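Local coordinates for protein malate dehydrogenase (Pyrococcus horikoshii, PDB 1V9N) that catalyses the NAD-dependent interconversion of malate and oxaloacetate as a homodimer of the LDH2/MDH2 oxidoreductase family, at residues Val189-Ile192 against Gly193-Glu196. Numbering follows the deposited sequence.
Sequences VVPI and GKLE. With NDP (NADPH dihydro-nicotinamide-adenine-dinucleotide phosphate), chain B.
Between P191 and K194 the backbone reverses direction in a beta turn, with I192 and G193 at the two corners in backbone angles close to those of a type I turn, closed by one i to i+3 hydrogen bond from K194 N to P191 O at 3.0 Å. After the turn, the side chain of K194 runs back toward the extended V190-P191 stretch. CG anti to the backbone N (chi1 171°) starts a straight run that lays K194 CD 3.9 Å from V190 CB, the two side chains meeting at about a right angle. The bend at chi3 then turns CE and NZ, and K194 NZ ends 4.0 Å from V190 CG1 and only loosely near O2N of the NADPH nicotinamide-side phosphate, at 4.2 Å.

The turn illustrates how a loop in an LDH2/MDH2-family enzyme, leaving strand 181-185, can line a dinucleotide site built at a subunit interface: V189 O accepts a bond from K244 of the second subunit, whose NZ also binds the cofactor. P191 supplies the turn's direct contact with NADPH, its ring carbons CG and CD lying against the phosphate oxygen O2N, CD at 3.2 Å, while CG also approaches C5D of the ribose. Replacing the ring of P191 by the methyl of an alanine removes CG and CD, which would probably open a gap beside O2N and leave the backbone ahead of the turn freer to rotate.

Across the turn, I192 CD1 meets L195 CD1 at 3.7 Å, methyl to methyl, the two side chains crossing at about a right angle. L230, from another part of the loop region, touches both side chains, and L154 packs on I192.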
ATOM      1  N   VAL A 189       9.401  -9.777   1.148  1.00 28.42           N
ATOM      2  CA  VAL A 189       9.484 -10.208   2.542  1.00 30.79           C
ATOM      3  C   VAL A 189      10.619  -9.440   3.219  1.00 31.60           C
ATOM      4  O   VAL A 189      10.459  -8.939   4.329  1.00 32.90           O
ATOM      5  CB  VAL A 189       9.746 -11.729   2.674  1.00 32.19           C
ATOM      6  CG1 VAL A 189       9.770 -12.121   4.154  1.00 32.22           C
ATOM      7  CG2 VAL A 189       8.668 -12.516   1.946  1.00 29.21           C
ATOM      8  N   VAL A 190      11.759  -9.339   2.541  1.00 32.38           N
ATOM      9  CA  VAL A 190      12.905  -8.608   3.079  1.00 35.17           C
ATOM     10  C   VAL A 190      13.681  -7.916   1.967  1.00 36.34           C
ATOM     11  O   VAL A 190      13.555  -8.269   0.797  1.00 35.34           O
ATOM     12  CB  VAL A 190      13.881  -9.542   3.836  1.00 36.48           C
ATOM     13  CG1 VAL A 190      13.152 -10.246   4.967  1.00 36.79           C
ATOM     14  CG2 VAL A 190      14.492 -10.559   2.873  1.00 36.65           C
ATOM     15  N   PRO A 191      14.487  -6.904   2.320  1.00 38.94           N
ATOM     16  CA  PRO A 191      15.288  -6.167   1.338  1.00 41.08           C
ATOM     17  C   PRO A 191      16.510  -7.002   0.974  1.00 43.26           C
ATOM     18  O   PRO A 191      16.989  -7.791   1.790  1.00 42.67           O
ATOM     19  CB  PRO A 191      15.696  -4.899   2.091  1.00 41.62           C
ATOM     20  CG  PRO A 191      14.719  -4.813   3.217  1.00 41.07           C
ATOM     21  CD  PRO A 191      14.533  -6.234   3.627  1.00 40.79           C
ATOM     22  N   ILE A 192      17.018  -6.838  -0.244  1.00 45.67           N
ATOM     23  CA  ILE A 192      18.198  -7.594  -0.644  1.00 47.08           C
ATOM     24  C   ILE A 192      19.345  -7.120   0.240  1.00 48.90           C
ATOM     25  O   ILE A 192      20.192  -7.906   0.657  1.00 50.16           O
ATOM     26  CB  ILE A 192      18.561  -7.354  -2.127  1.00 46.25           C
ATOM     27  CG1 ILE A 192      19.623  -8.363  -2.567  1.00 45.42           C
ATOM     28  CG2 ILE A 192      19.083  -5.939  -2.325  1.00 46.23           C
ATOM     29  CD1 ILE A 192      19.176  -9.805  -2.466  1.00 43.77           C
ATOM     30  N   GLY A 193      19.344  -5.824   0.537  1.00 50.20           N
ATOM     31  CA  GLY A 193      20.376  -5.251   1.376  1.00 51.58           C
ATOM     32  C   GLY A 193      20.474  -5.923   2.734  1.00 52.16           C
ATOM     33  O   GLY A 193      21.468  -5.752   3.435  1.00 52.39           O
ATOM     34  N   LYS A 194      19.446  -6.677   3.116  1.00 52.50           N
ATOM     35  CA  LYS A 194      19.467  -7.360   4.402  1.00 53.28           C
ATOM     36  C   LYS A 194      20.454  -8.514   4.372  1.00 53.33           C
ATOM     37  O   LYS A 194      21.375  -8.569   5.182  1.00 52.56           O
ATOM     38  CB  LYS A 194      18.077  -7.890   4.774  1.00 54.09           C
ATOM     39  CG  LYS A 194      18.090  -8.805   6.000  1.00 54.93           C
ATOM     40  CD  LYS A 194      16.695  -9.072   6.552  1.00 55.58           C
ATOM     41  CE  LYS A 194      16.132  -7.844   7.258  1.00 56.43           C
ATOM     42  NZ  LYS A 194      14.793  -8.100   7.866  1.00 56.91           N
ATOM     43  N   LEU A 195      20.257  -9.430   3.428  1.00 54.38           N
ATOM     44  CA  LEU A 195      21.127 -10.595   3.285  1.00 55.55           C
ATOM     45  C   LEU A 195      22.605 -10.235   3.448  1.00 56.32           C
ATOM     46  O   LEU A 195      23.262  -9.802   2.497  1.00 56.26           O
ATOM     47  CB  LEU A 195      20.894 -11.252   1.920  1.00 54.70           C
ATOM     48  CG  LEU A 195      19.474 -11.768   1.670  1.00 53.33           C
ATOM     49  CD1 LEU A 195      19.366 -12.348   0.270  1.00 51.38           C
ATOM     50  CD2 LEU A 195      19.127 -12.818   2.709  1.00 53.75           C
ATOM     51  N   GLU A 196      23.121 -10.414   4.661  1.00 56.71           N
ATOM     52  CA  GLU A 196      24.512 -10.104   4.929  1.00 57.36           C
ATOM     53  C   GLU A 196      25.356 -11.349   5.119  1.00 57.54           C
ATOM     54  O   GLU A 196      25.255 -12.027   6.142  1.00 57.94           O
TER
HETATM   55  PA  NDP B 401      11.187  -3.978   8.499  1.00 27.15           P
HETATM   56  O1A NDP B 401      12.393  -3.731   9.251  1.00 29.38           O
HETATM   57  O2A NDP B 401      10.551  -5.337   8.384  1.00 28.04           O
HETATM   58  O5B NDP B 401      10.064  -2.913   9.043  1.00 28.10           O
HETATM   59  C5B NDP B 401       8.740  -2.866   8.480  1.00 26.61           C
HETATM   60  C4B NDP B 401       8.015  -1.728   9.225  1.00 25.06           C
HETATM   61  O4B NDP B 401       7.323  -2.385  10.302  1.00 26.29           O
HETATM   62  C3B NDP B 401       8.842  -0.645   9.860  1.00 25.38           C
HETATM   63  O3B NDP B 401       8.125   0.616   9.698  1.00 21.60           O
HETATM   64  C2B NDP B 401       8.981  -0.993  11.299  1.00 23.71           C
HETATM   65  O2B NDP B 401       9.234   0.079  12.224  1.00 23.34           O
HETATM   66  C1B NDP B 401       7.716  -1.762  11.524  1.00 25.55           C
HETATM   67  N9A NDP B 401       7.817  -2.873  12.510  1.00 29.54           N
HETATM   68  C8A NDP B 401       8.886  -3.785  12.739  1.00 29.06           C
HETATM   69  N7A NDP B 401       8.581  -4.642  13.687  1.00 30.72           N
HETATM   70  C5A NDP B 401       7.320  -4.327  14.106  1.00 30.65           C
HETATM   71  C6A NDP B 401       6.416  -4.859  15.081  1.00 31.23           C
HETATM   72  N6A NDP B 401       6.772  -5.915  15.821  1.00 31.29           N
HETATM   73  N1A NDP B 401       5.176  -4.283  15.255  1.00 30.98           N
HETATM   74  C2A NDP B 401       4.800  -3.202  14.497  1.00 29.37           C
HETATM   75  N3A NDP B 401       5.576  -2.632  13.552  1.00 28.90           N
HETATM   76  C4A NDP B 401       6.835  -3.244  13.401  1.00 30.06           C
HETATM   77  O3  NDP B 401      11.252  -3.434   7.026  1.00 29.05           O
HETATM   78  PN  NDP B 401      12.060  -3.713   5.690  1.00 28.90           P
HETATM   79  O1N NDP B 401      11.052  -4.100   4.707  1.00 27.75           O
HETATM   80  O2N NDP B 401      13.061  -4.750   6.114  1.00 31.25           O
HETATM   81  O5D NDP B 401      12.707  -2.284   5.423  1.00 27.80           O
HETATM   82  C5D NDP B 401      14.098  -2.110   5.032  1.00 29.72           C
HETATM   83  C4D NDP B 401      14.429  -0.581   4.836  1.00 28.48           C
HETATM   84  O4D NDP B 401      15.034  -0.460   3.561  1.00 29.86           O
HETATM   85  C3D NDP B 401      13.232   0.403   4.815  1.00 27.84           C
HETATM   86  O3D NDP B 401      13.603   1.568   5.564  1.00 27.28           O
HETATM   87  C2D NDP B 401      12.957   0.677   3.347  1.00 27.69           C
HETATM   88  O2D NDP B 401      12.377   1.950   3.155  1.00 24.57           O
HETATM   89  C1D NDP B 401      14.376   0.508   2.742  1.00 27.73           C
HETATM   90  N1N NDP B 401      14.384   0.027   1.334  1.00 25.33           N
HETATM   91  C2N NDP B 401      14.894   0.931   0.361  1.00 24.99           C
HETATM   92  C3N NDP B 401      14.916   0.466  -1.018  1.00 25.12           C
HETATM   93  C7N NDP B 401      15.439   1.347  -2.067  1.00 24.05           C
HETATM   94  O7N NDP B 401      15.497   1.020  -3.259  1.00 24.91           O
HETATM   95  N7N NDP B 401      15.891   2.593  -1.757  1.00 24.05           N
HETATM   96  C4N NDP B 401      14.436  -0.850  -1.298  1.00 27.27           C
HETATM   97  C5N NDP B 401      13.937  -1.714  -0.332  1.00 26.71           C
HETATM   98  C6N NDP B 401      13.913  -1.281   0.992  1.00 26.04           C
HETATM   99  P2B NDP B 401      10.614   0.455  12.832  1.00 26.07           P
HETATM  100  O1X NDP B 401      10.267   0.737  14.234  1.00 25.43           O
HETATM  101  O2X NDP B 401      11.160   1.667  12.147  1.00 24.13           O
HETATM  102  O3X NDP B 401      11.573  -0.724  12.705  1.00 24.43           O